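PDB 4MIO: inositol 2-dehydrogenase/D-chiro-inositol 3-dehydrogenase from Lactobacillus casei, which oxidises myo-inositol and D-chiro-inositol to their keto forms, using NAD+ as the hydride acceptor. Local coordinates for residues A[6-11]-A[32-37]; A[13-18]-A[45-50]; A[125-130]-A[174-179]. All blocks are in the same frame, centred on the assembly; numbering follows the deposited sequence.

Contacts 1 and 2 both belong to the nucleotide-binding Rossmann domain and interleave along the chain: strand 3-8, helix 12-24, strand 28-34 and helix 38-47 follow in that order. Their centres are about 9 Å apart and they touch, Val-7 and Thr-10 packing on Ile-18, and Val-33 on Val-45. Contact 3 comes later in sequence, joining the loop after strand 121-123, the last strand of the parallel sheet, to helix 168-185 of the C-terminal domain. Its centre lies about 24 Å from those of contacts 1 and 2. The dinucleotide spans this distance: contact 1 holds the adenosine ribose, contact 2 a phosphate and contact 3 flanks the nicotinamide amide.

Contact 1: residues A[6-11]-A[32-37]; sequences GVIGTG and AVTDID. With NAI (1,4-dihydronicotinamide adenine dinucleotide), chain E.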
loop_
_atom_site.group_PDB
_atom_site.type_symbol
_atom_site.label_atom_id
_atom_site.label_comp_id
_atom_site.label_asym_id
_atom_site.label_seq_id
_atom_site.Cartn_x
_atom_site.Cartn_y
_atom_site.Cartn_z
ATOM N N GLY A 6 -44.251 -7.590 2.278
ATOM C CA GLY A 6 -44.843 -6.321 2.631
ATOM C C GLY A 6 -43.836 -5.371 3.277
ATOM O O GLY A 6 -43.077 -5.774 4.093
ATOM N N VAL A 7 -43.888 -4.121 2.895
ATOM C CA VAL A 7 -42.984 -3.119 3.423
ATOM C C VAL A 7 -43.724 -2.056 4.246
ATOM O O VAL A 7 -44.581 -1.410 3.749
ATOM C CB VAL A 7 -42.195 -2.421 2.309
ATOM C CG1 VAL A 7 -41.161 -1.494 2.889
ATOM C CG2 VAL A 7 -41.518 -3.400 1.419
ATOM N N ILE A 8 -43.352 -1.943 5.499
ATOM C CA ILE A 8 -43.909 -0.997 6.434
ATOM C C ILE A 8 -42.914 0.172 6.642
ATOM O O ILE A 8 -41.917 0.027 7.300
ATOM C CB ILE A 8 -44.216 -1.646 7.752
ATOM C CG1 ILE A 8 -45.198 -2.821 7.592
ATOM C CG2 ILE A 8 -44.724 -0.619 8.745
ATOM C CD1 ILE A 8 -45.279 -3.699 8.728
ATOM N N GLY A 9 -43.247 1.305 6.063
ATOM C CA GLY A 9 -42.403 2.472 6.036
ATOM C C GLY A 9 -41.713 2.570 4.708
ATOM O O GLY A 9 -40.791 1.827 4.446
ATOM N N THR A 10 -42.151 3.487 3.876
ATOM C CA THR A 10 -41.608 3.652 2.547
ATOM C C THR A 10 -40.905 4.995 2.353
ATOM O O THR A 10 -41.203 5.731 1.444
ATOM C CB THR A 10 -42.673 3.437 1.460
ATOM O OG1 THR A 10 -43.658 4.458 1.546
ATOM C CG2 THR A 10 -43.359 2.095 1.664
ATOM N N GLY A 11 -39.959 5.259 3.243
ATOM C CA GLY A 11 -39.121 6.435 3.184
ATOM C C GLY A 11 -37.843 6.158 2.446
ATOM O O GLY A 11 -37.853 5.432 1.524
ATOM N N ALA A 32 -47.258 -5.496 -1.080
ATOM C CA ALA A 32 -47.969 -4.627 -0.138
ATOM C C ALA A 32 -47.044 -3.591 0.503
ATOM O O ALA A 32 -45.919 -3.892 0.819
ATOM C CB ALA A 32 -48.619 -5.410 0.915
ATOM N N VAL A 33 -47.567 -2.389 0.699
ATOM C CA VAL A 33 -46.854 -1.319 1.386
ATOM C C VAL A 33 -47.787 -0.573 2.331
ATOM O O VAL A 33 -48.975 -0.610 2.163
ATOM C CB VAL A 33 -46.242 -0.293 0.418
ATOM C CG1 VAL A 33 -45.227 -0.919 -0.450
ATOM C CG2 VAL A 33 -47.315 0.350 -0.438
ATOM N N THR A 34 -47.214 0.064 3.321
ATOM C CA THR A 34 -47.932 0.985 4.184
ATOM C C THR A 34 -46.987 2.064 4.731
ATOM O O THR A 34 -45.851 1.811 4.985
ATOM C CB THR A 34 -48.693 0.279 5.327
ATOM O OG1 THR A 34 -49.554 1.208 5.967
ATOM C CG2 THR A 34 -47.805 -0.287 6.338
ATOM N N ASP A 35 -47.530 3.258 4.950
ATOM C CA ASP A 35 -46.780 4.380 5.488
ATOM C C ASP A 35 -47.799 5.352 6.126
ATOM O O ASP A 35 -48.866 5.469 5.616
ATOM C CB ASP A 35 -46.001 5.049 4.366
ATOM C CG ASP A 35 -44.927 5.987 4.868
ATOM O OD1 ASP A 35 -45.268 7.005 5.447
ATOM O OD2 ASP A 35 -43.746 5.680 4.705
ATOM N N ILE A 36 -47.437 5.986 7.222
ATOM C CA ILE A 36 -48.317 6.972 7.841
ATOM C C ILE A 36 -48.535 8.103 6.892
ATOM O O ILE A 36 -49.532 8.813 6.963
ATOM C CB ILE A 36 -47.781 7.486 9.165
ATOM C CG1 ILE A 36 -46.402 8.132 9.006
ATOM C CG2 ILE A 36 -47.747 6.404 10.159
ATOM C CD1 ILE A 36 -45.854 8.623 10.274
ATOM N N ASP A 37 -47.606 8.262 5.983
ATOM C CA ASP A 37 -47.745 9.159 4.904
ATOM C C ASP A 37 -48.225 8.448 3.685
ATOM O O ASP A 37 -47.488 8.042 2.844
ATOM C CB ASP A 37 -46.457 9.907 4.648
ATOM C CG ASP A 37 -46.570 10.906 3.551
ATOM O OD1 ASP A 37 -47.584 10.938 2.874
ATOM O OD2 ASP A 37 -45.641 11.662 3.322
HETATM P PA NAI E . -37.324 8.105 6.696
HETATM O O1A NAI E . -37.824 9.068 7.631
HETATM O O2A NAI E . -36.932 8.489 5.415
HETATM O O5B NAI E . -38.451 7.058 6.426
HETATM C C5B NAI E . -39.274 6.525 7.383
HETATM C C4B NAI E . -40.677 6.280 6.815
HETATM O O4B NAI E . -41.486 5.647 7.768
HETATM C C3B NAI E . -41.438 7.566 6.550
HETATM O O3B NAI E . -41.948 7.539 5.272
HETATM C C2B NAI E . -42.513 7.614 7.601
HETATM O O2B NAI E . -43.643 8.336 7.185
HETATM C C1B NAI E . -42.811 6.169 7.779
HETATM N N9A NAI E . -43.332 5.849 9.087
HETATM C C8A NAI E . -43.012 6.374 10.232
HETATM N N7A NAI E . -43.626 5.762 11.227
HETATM C C5A NAI E . -44.385 4.826 10.700
HETATM C C6A NAI E . -45.311 3.812 11.171
HETATM N N6A NAI E . -45.616 3.628 12.438
HETATM N N1A NAI E . -45.845 3.012 10.262
HETATM C C2A NAI E . -45.600 3.138 9.005
HETATM N N3A NAI E . -44.793 4.040 8.505
HETATM C C4A NAI E . -44.163 4.884 9.305
HETATM O O3 NAI E . -36.205 7.327 7.522
HETATM P PN NAI E . -35.201 6.185 6.965
HETATM O O1N NAI E . -33.874 6.748 6.778
HETATM O O2N NAI E . -35.737 5.583 5.788
HETATM O O5D NAI E . -34.997 5.204 8.105
HETATM C C5D NAI E . -35.944 4.200 8.358
HETATM C C4D NAI E . -35.353 3.164 9.279
HETATM O O4D NAI E . -34.235 2.604 8.635
HETATM C C3D NAI E . -34.818 3.765 10.545
HETATM O O3D NAI E . -35.043 2.824 11.554
HETATM C C2D NAI E . -33.336 3.889 10.265
HETATM O O2D NAI E . -32.690 3.779 11.475
HETATM C C1D NAI E . -33.100 2.640 9.463
HETATM N N1N NAI E . -31.876 2.751 8.679
HETATM C C2N NAI E . -30.909 1.862 8.760
HETATM C C3N NAI E . -29.735 1.962 8.050
HETATM C C7N NAI E . -28.634 0.931 8.181
HETATM O O7N NAI E . -27.534 1.231 7.843
HETATM N N7N NAI E . -28.938 -0.238 8.670
HETATM C C4N NAI E . -29.542 3.070 7.078
HETATM C C5N NAI E . -30.685 3.939 7.067
HETATM C C6N NAI E . -31.776 3.720 7.847
#
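Val-7 and Val-33 pair in parallel at the start of a Rossmann beta-alpha-beta unit, where strands 6-8 and 32-34 run 8° apart. The ladder is anchored by Val-7 N to Ala-32 O (2.9 Å), Thr-34 N to Val-7 O and Gly-9 N to Thr-34 O. On one face of the sheet Ile-8 and Thr-34 lie side by side, CG1 of Ile-8 3.8 Å from CG2 of Thr-34; on the other, Thr-10 CG2 rests on Val-33 CB.

Asp-35 follows directly after the second strand. Its CB lies 3.7 Å from Thr-10 OG1, and with CG anti to the backbone N (chi1 -165°) the carboxylate reaches the cofactor ribose. OD1 accepts from NAI O2B (2.7 Å) and, with its anti lone pair, from Asp-37 N, closing an Asx turn. OD2 accepts from NAI O3B (2.6 Å) and turns its own anti lone pair to Thr-10 N (2.8 Å, 159° at the hydrogen). The carboxylate is thus fixed at both oxygens, by backbone N-H groups and by the diol, an acidic end of the second strand characteristic of NAD-binding Rossmann folds. With an alanine in place of Asp-35, both ribose hydroxyls and the amides of Thr-10 and Asp-37 would probably lose this shared acceptor. In the GxGxxG-type turn, Gly-11 CA approaches NAI O5B to 3.4 Å.

Contact 2: residues A[13-18]-A[45-50]; sequences MGRAHI and VRDFHL. With NAI (1,4-dihydronicotinamide adenine dinucleotide), chain E.
Arg-15 and Ile-18, on the first helix of the Rossmann domain, face Asp-47, Phe-48 and Leu-50 at and just beyond the end of helix 38-47. The two helices are successive connections of the parallel sheet, and this contact joins them beside strand 28-34, where Leu-50 also packs on Val-30.

The charged part is a salt bridge on the outer side, where Asp-47 is exposed. Arg-15 NH2 donates to Asp-47 OD2 at 2.7 Å, while NH1 makes a weak bond to the same oxygen. Both nitrogens converge on this one oxygen, NH2 meeting it on the anti side, somewhat out of the carboxylate plane, and the guanidinium and carboxylate planes stand 86° apart. A bend at chi3 in the Arg-15 chain accompanies this approach of its end to Asp-47.

The aromatic part centres on Phe-48. Its CE2 sits 4.0 Å from Arg-15 CZ, over the centre of one guanidinium face, although the two planes are inclined at 50°. Ile-18 CG2 covers a face of the phenyl ring in a CH-pi contact, 4.0 Å from the centroid, offset toward the CG and CD2 atoms.

The aliphatic part continues from that same methyl, since Ile-18 CG2 also meets Leu-50 CD1 at 4.1 Å. Leu-50 is brought round by a Schellman motif: its N bonds to Val-45 O, His-49 N bonds to Arg-46 O, and His-49 takes the positive phi that ends the helix.

The cofactor bond is at the start of helix 12-24, where the glycine-rich turn presents its amides to the pyrophosphate. There Met-13 N donates almost straight (171°) to NAI O2N at 2.8 Å.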
loop_
_atom_site.group_PDB
_atom_site.type_symbol
_atom_site.label_atom_id
_atom_site.label_comp_id
_atom_site.label_asym_id
_atom_site.label_seq_id
_atom_site.Cartn_x
_atom_site.Cartn_y
_atom_site.Cartn_z
ATOM N N MET A 13 -34.900 4.527 3.332
ATOM C CA MET A 13 -34.381 3.157 3.404
ATOM C C MET A 13 -35.431 2.151 2.957
ATOM O O MET A 13 -35.119 1.164 2.367
ATOM C CB MET A 13 -33.877 2.860 4.797
ATOM C CG MET A 13 -33.112 1.585 4.945
ATOM S SD MET A 13 -31.738 1.524 3.795
ATOM C CE MET A 13 -30.636 0.438 4.656
ATOM N N GLY A 14 -36.687 2.474 3.224
ATOM C CA GLY A 14 -37.784 1.673 2.747
ATOM C C GLY A 14 -37.776 1.566 1.247
ATOM O O GLY A 14 -37.915 0.501 0.725
ATOM N N ARG A 15 -37.602 2.677 0.565
ATOM C CA ARG A 15 -37.558 2.681 -0.870
ATOM C C ARG A 15 -36.301 1.974 -1.390
ATOM O O ARG A 15 -36.324 1.328 -2.405
ATOM C CB ARG A 15 -37.611 4.113 -1.393
ATOM C CG ARG A 15 -38.979 4.771 -1.274
ATOM C CD ARG A 15 -38.928 6.287 -1.590
ATOM N NE ARG A 15 -38.564 6.574 -2.951
ATOM C CZ ARG A 15 -39.401 6.612 -3.976
ATOM N NH1 ARG A 15 -40.678 6.396 -3.796
ATOM N NH2 ARG A 15 -38.972 6.875 -5.166
ATOM N N ALA A 16 -35.231 2.114 -0.631
ATOM C CA ALA A 16 -34.000 1.429 -0.967
ATOM C C ALA A 16 -34.141 -0.100 -0.895
ATOM O O ALA A 16 -33.652 -0.776 -1.721
ATOM C CB ALA A 16 -32.875 1.907 -0.102
ATOM N N HIS A 17 -34.845 -0.568 0.101
ATOM C CA HIS A 17 -35.117 -1.992 0.236
ATOM C C HIS A 17 -36.082 -2.472 -0.850
ATOM O O HIS A 17 -35.918 -3.502 -1.399
ATOM C CB HIS A 17 -35.635 -2.313 1.613
ATOM C CG HIS A 17 -34.574 -2.431 2.663
ATOM N ND1 HIS A 17 -33.370 -3.030 2.433
ATOM C CD2 HIS A 17 -34.555 -2.043 3.952
ATOM C CE1 HIS A 17 -32.651 -2.983 3.530
ATOM N NE2 HIS A 17 -33.348 -2.393 4.470
ATOM N N ILE A 18 -37.089 -1.663 -1.149
ATOM C CA ILE A 18 -37.971 -1.971 -2.272
ATOM C C ILE A 18 -37.223 -2.116 -3.578
ATOM O O ILE A 18 -37.429 -3.030 -4.302
ATOM C CB ILE A 18 -39.131 -0.924 -2.409
ATOM C CG1 ILE A 18 -40.053 -1.007 -1.215
ATOM C CG2 ILE A 18 -39.870 -1.110 -3.723
ATOM C CD1 ILE A 18 -41.018 0.111 -1.117
ATOM N N VAL A 45 -45.284 2.618 -4.750
ATOM C CA VAL A 45 -45.893 1.691 -5.653
ATOM C C VAL A 45 -45.724 2.186 -7.049
ATOM O O VAL A 45 -45.419 1.470 -7.951
ATOM C CB VAL A 45 -47.386 1.492 -5.336
ATOM C CG1 VAL A 45 -48.053 0.731 -6.431
ATOM C CG2 VAL A 45 -47.571 0.826 -4.048
ATOM N N ARG A 46 -45.895 3.475 -7.204
ATOM C CA ARG A 46 -45.804 4.097 -8.488
ATOM C C ARG A 46 -44.391 4.134 -9.096
ATOM O O ARG A 46 -44.187 3.769 -10.234
ATOM C CB ARG A 46 -46.306 5.521 -8.310
ATOM C CG ARG A 46 -46.658 6.262 -9.552
ATOM C CD ARG A 46 -47.560 7.473 -9.236
ATOM N NE ARG A 46 -46.844 8.445 -8.432
ATOM C CZ ARG A 46 -47.244 8.872 -7.255
ATOM N NH1 ARG A 46 -48.368 8.455 -6.748
ATOM N NH2 ARG A 46 -46.543 9.763 -6.618
ATOM N N ASP A 47 -43.440 4.610 -8.329
ATOM C CA ASP A 47 -42.096 4.776 -8.798
ATOM C C ASP A 47 -41.436 3.460 -9.140
ATOM O O ASP A 47 -40.660 3.371 -10.051
ATOM C CB ASP A 47 -41.276 5.484 -7.735
ATOM C CG ASP A 47 -41.667 6.946 -7.565
ATOM O OD1 ASP A 47 -42.387 7.497 -8.431
ATOM O OD2 ASP A 47 -41.241 7.517 -6.553
ATOM N N PHE A 48 -41.776 2.434 -8.390
ATOM C CA PHE A 48 -41.181 1.133 -8.623
ATOM C C PHE A 48 -42.025 0.183 -9.453
ATOM O O PHE A 48 -41.685 -0.949 -9.604
ATOM C CB PHE A 48 -40.740 0.514 -7.287
ATOM C CG PHE A 48 -39.655 1.261 -6.630
ATOM C CD1 PHE A 48 -38.371 1.127 -7.066
ATOM C CD2 PHE A 48 -39.920 2.115 -5.603
ATOM C CE1 PHE A 48 -37.394 1.799 -6.487
ATOM C CE2 PHE A 48 -38.934 2.793 -5.024
ATOM C CZ PHE A 48 -37.666 2.626 -5.472
ATOM N N HIS A 49 -43.127 0.681 -9.986
ATOM C CA HIS A 49 -43.992 -0.103 -10.857
ATOM C C HIS A 49 -44.463 -1.395 -10.184
ATOM O O HIS A 49 -44.434 -2.438 -10.785
ATOM C CB HIS A 49 -43.311 -0.428 -12.188
ATOM C CG HIS A 49 -42.999 0.763 -13.025
ATOM N ND1 HIS A 49 -42.439 1.904 -12.522
ATOM C CD2 HIS A 49 -43.160 0.986 -14.338
ATOM C CE1 HIS A 49 -42.267 2.775 -13.486
ATOM N NE2 HIS A 49 -42.702 2.242 -14.597
ATOM N N LEU A 50 -44.871 -1.290 -8.952
ATOM C CA LEU A 50 -45.277 -2.443 -8.184
ATOM C C LEU A 50 -46.705 -2.845 -8.477
ATOM O O LEU A 50 -47.500 -2.027 -8.848
ATOM C CB LEU A 50 -45.141 -2.196 -6.696
ATOM C CG LEU A 50 -43.790 -1.782 -6.109
ATOM C CD1 LEU A 50 -43.853 -1.655 -4.648
ATOM C CD2 LEU A 50 -42.733 -2.773 -6.514
HETATM P PA NAI E . -37.324 8.105 6.696
HETATM O O1A NAI E . -37.824 9.068 7.631
HETATM O O2A NAI E . -36.932 8.489 5.415
HETATM O O5B NAI E . -38.451 7.058 6.426
HETATM C C5B NAI E . -39.274 6.525 7.383
HETATM C C4B NAI E . -40.677 6.280 6.815
HETATM O O4B NAI E . -41.486 5.647 7.768
HETATM C C3B NAI E . -41.438 7.566 6.550
HETATM O O3B NAI E . -41.948 7.539 5.272
HETATM C C2B NAI E . -42.513 7.614 7.601
HETATM O O2B NAI E . -43.643 8.336 7.185
HETATM C C1B NAI E . -42.811 6.169 7.779
HETATM N N9A NAI E . -43.332 5.849 9.087
HETATM C C8A NAI E . -43.012 6.374 10.232
HETATM N N7A NAI E . -43.626 5.762 11.227
HETATM C C5A NAI E . -44.385 4.826 10.700
HETATM C C6A NAI E . -45.311 3.812 11.171
HETATM N N6A NAI E . -45.616 3.628 12.438
HETATM N N1A NAI E . -45.845 3.012 10.262
HETATM C C2A NAI E . -45.600 3.138 9.005
HETATM N N3A NAI E . -44.793 4.040 8.505
HETATM C C4A NAI E . -44.163 4.884 9.305
HETATM O O3 NAI E . -36.205 7.327 7.522
HETATM P PN NAI E . -35.201 6.185 6.965
HETATM O O1N NAI E . -33.874 6.748 6.778
HETATM O O2N NAI E . -35.737 5.583 5.788
HETATM O O5D NAI E . -34.997 5.204 8.105
HETATM C C5D NAI E . -35.944 4.200 8.358
HETATM C C4D NAI E . -35.353 3.164 9.279
HETATM O O4D NAI E . -34.235 2.604 8.635
HETATM C C3D NAI E . -34.818 3.765 10.545
HETATM O O3D NAI E . -35.043 2.824 11.554
HETATM C C2D NAI E . -33.336 3.889 10.265
HETATM O O2D NAI E . -32.690 3.779 11.475
HETATM C C1D NAI E . -33.100 2.640 9.463
HETATM N N1N NAI E . -31.876 2.751 8.679
HETATM C C2N NAI E . -30.909 1.862 8.760
HETATM C C3N NAI E . -29.735 1.962 8.050
HETATM C C7N NAI E . -28.634 0.931 8.181
HETATM O O7N NAI E . -27.534 1.231 7.843
HETATM N N7N NAI E . -28.938 -0.238 8.670
HETATM C C4N NAI E . -29.542 3.070 7.078
HETATM C C5N NAI E . -30.685 3.939 7.067
HETATM C C6N NAI E . -31.776 3.720 7.847
#

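Contact 3: residues A[125-130]-A[174-179]; sequences FMRRYD and LIHEID. With NAI (1,4-dihydronicotinamide adenine dinucleotide), chain E.
Phe-125 lays its ring flat against the carboxylate of Asp-179, the planes 11° apart, and Asp-179 CB sits over the ring face, 3.7 Å from the centroid. Ile-175 CG1 comes instead to the ring edge, at CE1. Arg-128, extended from CG to NE, holds the same carboxylate side-on: NE donates to Asp-179 OD2 and NH2 to OD1, each at 2.9 Å, with the planes 18° apart. Asp-306 is a second partner of Arg-128.

Arg-127 uses a different geometry. Bent at chi2 (-81°), it places one guanidinium face over His-176 CB, 3.6 Å from CZ, while NH1 and NH2 both point end-on at Glu-177 OE2, reaching it from the same face of the carboxylate. Glu-180 also pairs with NH1. His-176 bonds through ND1 to a water that accepts from Arg-127 N, and Met-126 SD lies obliquely 3.6 Å from its CE1. That CE1 is 3.5 Å from NAI O7N.

Two salt bridges of unlike geometry thus tie the loop after the Rossmann sheet to helix 168-185 in a largely buried contact, where leaving the charges unpaired would probably be costly, and probably keep His-176 and Met-126 placed beside the nicotinamide amide.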
loop_
_atom_site.group_PDB
_atom_site.type_symbol
_atom_site.label_atom_id
_atom_site.label_comp_id
_atom_site.label_asym_id
_atom_site.label_seq_id
_atom_site.Cartn_x
_atom_site.Cartn_y
_atom_site.Cartn_z
ATOM N N PHE A 125 -28.500 -5.204 10.820
ATOM C CA PHE A 125 -27.095 -4.882 11.054
ATOM C C PHE A 125 -26.230 -5.412 9.893
ATOM O O PHE A 125 -25.722 -6.492 9.963
ATOM C CB PHE A 125 -26.610 -5.415 12.405
ATOM C CG PHE A 125 -27.211 -4.716 13.610
ATOM C CD1 PHE A 125 -27.034 -3.388 13.812
ATOM C CD2 PHE A 125 -27.931 -5.426 14.530
ATOM C CE1 PHE A 125 -27.574 -2.759 14.917
ATOM C CE2 PHE A 125 -28.480 -4.791 15.628
ATOM C CZ PHE A 125 -28.307 -3.469 15.804
ATOM N N MET A 126 -26.068 -4.614 8.866
ATOM C CA MET A 126 -25.431 -5.072 7.644
ATOM C C MET A 126 -23.927 -5.264 7.690
ATOM O O MET A 126 -23.399 -5.884 6.833
ATOM C CB MET A 126 -25.799 -4.179 6.477
ATOM C CG MET A 126 -24.994 -2.912 6.385
ATOM S SD MET A 126 -25.247 -1.783 7.752
ATOM C CE MET A 126 -24.014 -0.516 7.351
ATOM N N ARG A 127 -23.265 -4.724 8.697
ATOM C CA ARG A 127 -21.813 -4.837 8.758
ATOM C C ARG A 127 -21.315 -6.273 8.670
ATOM O O ARG A 127 -20.291 -6.532 8.117
ATOM C CB ARG A 127 -21.219 -4.184 10.013
ATOM C CG ARG A 127 -21.319 -2.685 10.094
ATOM C CD ARG A 127 -20.260 -1.985 9.316
ATOM N NE ARG A 127 -20.234 -0.570 9.600
ATOM C CZ ARG A 127 -19.485 -0.028 10.528
ATOM N NH1 ARG A 127 -18.678 -0.762 11.247
ATOM N NH2 ARG A 127 -19.531 1.258 10.721
ATOM N N ARG A 128 -22.092 -7.177 9.233
ATOM C CA ARG A 128 -21.695 -8.550 9.302
ATOM C C ARG A 128 -21.624 -9.196 7.916
ATOM O O ARG A 128 -21.081 -10.229 7.779
ATOM C CB ARG A 128 -22.683 -9.342 10.181
ATOM C CG ARG A 128 -22.748 -8.914 11.613
ATOM C CD ARG A 128 -23.487 -9.941 12.441
ATOM N NE ARG A 128 -23.785 -9.468 13.784
ATOM C CZ ARG A 128 -24.219 -10.246 14.742
ATOM N NH1 ARG A 128 -24.366 -11.523 14.521
ATOM N NH2 ARG A 128 -24.484 -9.758 15.914
ATOM N N TYR A 129 -22.213 -8.547 6.937
ATOM C CA TYR A 129 -22.256 -9.071 5.592
ATOM C C TYR A 129 -21.222 -8.414 4.673
ATOM O O TYR A 129 -21.072 -8.792 3.554
ATOM C CB TYR A 129 -23.655 -8.886 5.007
ATOM C CG TYR A 129 -24.725 -9.717 5.714
ATOM C CD1 TYR A 129 -24.982 -10.993 5.329
ATOM C CD2 TYR A 129 -25.442 -9.205 6.776
ATOM C CE1 TYR A 129 -25.922 -11.757 5.959
ATOM C CE2 TYR A 129 -26.393 -9.965 7.406
ATOM C CZ TYR A 129 -26.625 -11.247 6.995
ATOM O OH TYR A 129 -27.562 -12.027 7.578
ATOM N N ASP A 130 -20.537 -7.425 5.182
ATOM C CA ASP A 130 -19.538 -6.753 4.400
ATOM C C ASP A 130 -18.395 -7.706 4.171
ATOM O O ASP A 130 -17.925 -8.294 5.056
ATOM C CB ASP A 130 -19.042 -5.517 5.133
ATOM C CG ASP A 130 -17.946 -4.800 4.378
ATOM O OD1 ASP A 130 -18.258 -4.205 3.360
ATOM O OD2 ASP A 130 -16.809 -4.883 4.821
ATOM N N LEU A 174 -22.334 4.678 16.013
ATOM C CA LEU A 174 -21.600 3.685 16.788
ATOM C C LEU A 174 -22.348 2.344 16.872
ATOM O O LEU A 174 -21.770 1.344 17.104
ATOM C CB LEU A 174 -21.289 4.202 18.219
ATOM C CG LEU A 174 -20.414 3.329 19.096
ATOM C CD1 LEU A 174 -19.018 3.191 18.549
ATOM C CD2 LEU A 174 -20.386 3.853 20.479
ATOM N N ILE A 175 -23.647 2.405 16.676
ATOM C CA ILE A 175 -24.479 1.214 16.783
ATOM C C ILE A 175 -23.955 0.087 15.895
ATOM O O ILE A 175 -24.056 -1.056 16.233
ATOM C CB ILE A 175 -25.961 1.520 16.479
ATOM C CG1 ILE A 175 -26.872 0.397 17.009
ATOM C CG2 ILE A 175 -26.169 1.786 15.018
ATOM C CD1 ILE A 175 -26.908 0.315 18.452
ATOM N N HIS A 176 -23.363 0.454 14.788
ATOM C CA HIS A 176 -22.818 -0.530 13.890
ATOM C C HIS A 176 -21.612 -1.289 14.483
ATOM O O HIS A 176 -21.517 -2.470 14.391
ATOM C CB HIS A 176 -22.476 0.123 12.551
ATOM C CG HIS A 176 -23.678 0.568 11.794
ATOM N ND1 HIS A 176 -24.503 -0.312 11.147
ATOM C CD2 HIS A 176 -24.217 1.785 11.612
ATOM C CE1 HIS A 176 -25.487 0.351 10.593
ATOM N NE2 HIS A 176 -25.327 1.626 10.845
ATOM N N GLU A 177 -20.734 -0.539 15.127
ATOM C CA GLU A 177 -19.646 -1.125 15.855
ATOM C C GLU A 177 -20.145 -1.899 17.077
ATOM O O GLU A 177 -19.596 -2.899 17.418
ATOM C CB GLU A 177 -18.620 -0.059 16.279
ATOM C CG GLU A 177 -17.710 0.435 15.162
ATOM C CD GLU A 177 -18.355 1.380 14.149
ATOM O OE1 GLU A 177 -19.309 2.053 14.494
ATOM O OE2 GLU A 177 -17.883 1.408 13.021
ATOM N N ILE A 178 -21.171 -1.386 17.704
ATOM C CA ILE A 178 -21.766 -2.056 18.850
ATOM C C ILE A 178 -22.274 -3.467 18.491
ATOM O O ILE A 178 -22.021 -4.398 19.212
ATOM C CB ILE A 178 -22.888 -1.208 19.475
ATOM C CG1 ILE A 178 -22.295 -0.058 20.312
ATOM C CG2 ILE A 178 -23.806 -2.091 20.317
ATOM C CD1 ILE A 178 -23.279 0.954 20.761
ATOM N N ASP A 179 -22.945 -3.610 17.366
ATOM C CA ASP A 179 -23.302 -4.937 16.918
ATOM C C ASP A 179 -22.122 -5.772 16.453
ATOM O O ASP A 179 -22.067 -6.940 16.693
ATOM C CB ASP A 179 -24.337 -4.898 15.801
ATOM C CG ASP A 179 -24.642 -6.264 15.246
ATOM O OD1 ASP A 179 -25.357 -7.002 15.898
ATOM O OD2 ASP A 179 -24.126 -6.564 14.169
HETATM P PA NAI E . -37.324 8.105 6.696
HETATM O O1A NAI E . -37.824 9.068 7.631
HETATM O O2A NAI E . -36.932 8.489 5.415
HETATM O O5B NAI E . -38.451 7.058 6.426
HETATM C C5B NAI E . -39.274 6.525 7.383
HETATM C C4B NAI E . -40.677 6.280 6.815
HETATM O O4B NAI E . -41.486 5.647 7.768
HETATM C C3B NAI E . -41.438 7.566 6.550
HETATM O O3B NAI E . -41.948 7.539 5.272
HETATM C C2B NAI E . -42.513 7.614 7.601
HETATM O O2B NAI E . -43.643 8.336 7.185
HETATM C C1B NAI E . -42.811 6.169 7.779
HETATM N N9A NAI E . -43.332 5.849 9.087
HETATM C C8A NAI E . -43.012 6.374 10.232
HETATM N N7A NAI E . -43.626 5.762 11.227
HETATM C C5A NAI E . -44.385 4.826 10.700
HETATM C C6A NAI E . -45.311 3.812 11.171
HETATM N N6A NAI E . -45.616 3.628 12.438
HETATM N N1A NAI E . -45.845 3.012 10.262
HETATM C C2A NAI E . -45.600 3.138 9.005
HETATM N N3A NAI E . -44.793 4.040 8.505
HETATM C C4A NAI E . -44.163 4.884 9.305
HETATM O O3 NAI E . -36.205 7.327 7.522
HETATM P PN NAI E . -35.201 6.185 6.965
HETATM O O1N NAI E . -33.874 6.748 6.778
HETATM O O2N NAI E . -35.737 5.583 5.788
HETATM O O5D NAI E . -34.997 5.204 8.105
HETATM C C5D NAI E . -35.944 4.200 8.358
HETATM C C4D NAI E . -35.353 3.164 9.279
HETATM O O4D NAI E . -34.235 2.604 8.635
HETATM C C3D NAI E . -34.818 3.765 10.545
HETATM O O3D NAI E . -35.043 2.824 11.554
HETATM C C2D NAI E . -33.336 3.889 10.265
HETATM O O2D NAI E . -32.690 3.779 11.475
HETATM C C1D NAI E . -33.100 2.640 9.463
HETATM N N1N NAI E . -31.876 2.751 8.679
HETATM C C2N NAI E . -30.909 1.862 8.760
HETATM C C3N NAI E . -29.735 1.962 8.050
HETATM C C7N NAI E . -28.634 0.931 8.181
HETATM O O7N NAI E . -27.534 1.231 7.843
HETATM N N7N NAI E . -28.938 -0.238 8.670
HETATM C C4N NAI E . -29.542 3.070 7.078
HETATM C C5N NAI E . -30.685 3.939 7.067
HETATM C C6N NAI E . -31.776 3.720 7.847
HETATM O O HOH W 1 -24.372 -3.210 11.078
#